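Peptidase M16 inactive domain family protein (PDB 3GWB) belongs to the peptidase M16 family, carries its inactive domain, and may bind metal and act as a hydrolase. Local coordinates at residues Leu112-Phe115 / Ala116-Gly120. Residues are numbered along the deposited sequence; the frame is centred on the assembly and turned at random.
Sequences LKLF and AEVVG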
loop_
_atom_site.group_PDB
_atom_site.type_symbol
_atom_site.label_atom_id
_atom_site.label_comp_id
_atom_site.label_asym_id
_atom_site.label_seq_id
_atom_site.Cartn_x
_atom_site.Cartn_y
_atom_site.Cartn_z
ATOM N N LEU A 112 -6.187 -11.738 -21.840
ATOM C CA LEU A 112 -5.622 -13.044 -21.508
ATOM C C LEU A 112 -4.393 -13.365 -22.344
ATOM O O LEU A 112 -3.469 -14.026 -21.867
ATOM C CB LEU A 112 -6.680 -14.135 -21.673
ATOM C CG LEU A 112 -7.753 -14.103 -20.584
ATOM C CD1 LEU A 112 -8.959 -14.907 -21.044
ATOM C CD2 LEU A 112 -7.183 -14.644 -19.277
ATOM N N LYS A 113 -4.381 -12.905 -23.590
ATOM C CA LYS A 113 -3.228 -13.129 -24.456
ATOM C C LYS A 113 -2.030 -12.381 -23.893
ATOM O O LYS A 113 -0.910 -12.894 -23.897
ATOM C CB LYS A 113 -3.502 -12.640 -25.877
ATOM C CG LYS A 113 -4.473 -13.507 -26.646
ATOM C CD LYS A 113 -4.595 -13.048 -28.096
ATOM C CE LYS A 113 -3.270 -13.175 -28.836
ATOM N NZ LYS A 113 -3.397 -12.796 -30.279
ATOM N N LEU A 114 -2.268 -11.167 -23.403
ATOM C CA LEU A 114 -1.195 -10.369 -22.825
ATOM C C LEU A 114 -0.730 -11.005 -21.515
ATOM O O LEU A 114 0.469 -11.090 -21.243
ATOM C CB LEU A 114 -1.675 -8.933 -22.571
ATOM C CG LEU A 114 -0.716 -7.984 -21.840
ATOM C CD1 LEU A 114 0.630 -7.926 -22.567
ATOM C CD2 LEU A 114 -1.350 -6.598 -21.758
ATOM N N PHE A 115 -1.686 -11.451 -20.708
ATOM C CA PHE A 115 -1.384 -12.089 -19.429
ATOM C C PHE A 115 -0.542 -13.355 -19.625
ATOM O O PHE A 115 0.437 -13.572 -18.916
ATOM C CB PHE A 115 -2.680 -12.450 -18.704
ATOM C CG PHE A 115 -2.469 -13.083 -17.352
ATOM C CD1 PHE A 115 -2.037 -12.321 -16.274
ATOM C CD2 PHE A 115 -2.681 -14.446 -17.168
ATOM C CE1 PHE A 115 -1.834 -12.901 -15.020
ATOM C CE2 PHE A 115 -2.480 -15.040 -15.916
ATOM C CZ PHE A 115 -2.048 -14.269 -14.845
ATOM N N ALA A 116 -0.937 -14.191 -20.582
ATOM C CA ALA A 116 -0.204 -15.424 -20.854
ATOM C C ALA A 116 1.234 -15.099 -21.256
ATOM O O ALA A 116 2.180 -15.754 -20.811
ATOM C CB ALA A 116 -0.896 -16.215 -21.968
ATOM N N GLU A 117 1.394 -14.086 -22.102
ATOM C CA GLU A 117 2.711 -13.670 -22.559
ATOM C C GLU A 117 3.559 -13.183 -21.384
ATOM O O GLU A 117 4.722 -13.552 -21.253
ATOM C CB GLU A 117 2.576 -12.554 -23.600
ATOM C CG GLU A 117 3.896 -12.110 -24.217
ATOM C CD GLU A 117 4.239 -12.848 -25.502
ATOM O OE1 GLU A 117 3.464 -12.743 -26.480
ATOM O OE2 GLU A 117 5.287 -13.527 -25.544
ATOM N N VAL A 118 2.972 -12.355 -20.530
ATOM C CA VAL A 118 3.683 -11.816 -19.370
ATOM C C VAL A 118 4.192 -12.909 -18.418
ATOM O O VAL A 118 5.365 -12.919 -18.026
ATOM C CB VAL A 118 2.778 -10.815 -18.586
ATOM C CG1 VAL A 118 3.335 -10.561 -17.190
ATOM C CG2 VAL A 118 2.690 -9.493 -19.350
ATOM N N VAL A 119 3.324 -13.845 -18.058
ATOM C CA VAL A 119 3.731 -14.892 -17.137
ATOM C C VAL A 119 4.519 -16.024 -17.789
ATOM O O VAL A 119 5.422 -16.575 -17.172
ATOM C CB VAL A 119 2.504 -15.475 -16.396
ATOM C CG1 VAL A 119 2.946 -16.469 -15.330
ATOM C CG2 VAL A 119 1.699 -14.340 -15.768
ATOM N N GLY A 120 4.209 -16.354 -19.039
ATOM C CA GLY A 120 4.917 -17.445 -19.695
ATOM C C GLY A 120 6.144 -17.109 -20.531
ATOM O O GLY A 120 7.030 -17.952 -20.700
#
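The backbone N of Ala116 donates to Leu112 O at 2.8 Å, the shortest hydrogen bond between 112-115 and 116-120. Three more bonds of the same i to i+4 kind follow: Glu117 to Lys113, Val118 to Leu114, and Val119 to Phe115. These are the bonds of a regular alpha-helix. The one from Val119 N to Phe115 O is the straightest, with an N-H...O angle of 170°.

Side chains one turn apart also meet on the outside of the helix. Val119 sets its CG2 methyl over one face of the Phe115 ring, 4.0 Å from the centroid and 19° off the normal. This is a CH-pi contact. The methyl is shifted toward the rim, where CE1 and CZ of Phe115 are each 3.9 Å from Val119 CG2. With CG anti to the Phe115 N (chi1 -178°), the ring lies on the side of its own carbonyl carbon. Val119 CG2 stands beside the Val119 N, and the two side chains run side by side in the same direction. An alanine at Phe115 would take away the ring, and Val119 CG2 would probably be left over a gap.

Leu114 and Val118 form the next pair round the helix. Leu114 CD1 reaches Val118 CG2 at 4.1 Å, a looser apolar touch. Val118 CG2 stands beside the Val118 N, CG1 being anti to that N, and this brings CG2 within 3.3 Å of Leu114 O.

The pairs belong to helix 105-120, which packs on the six-stranded mixed sheet, where Phe115 and Val119 touch Leu38, Leu40 and Phe42 of strand 35-42 and Ala97 and Leu99 of strand 95-102. Leu114, Phe115 and Val118 meet helix 72-80 at Phe79 and Ile75, Leu112, Lys113 and Ala116 lean on helix 207-220, and Val119 O accepts a hydrogen bond from His188 NE2 of helix 181-191.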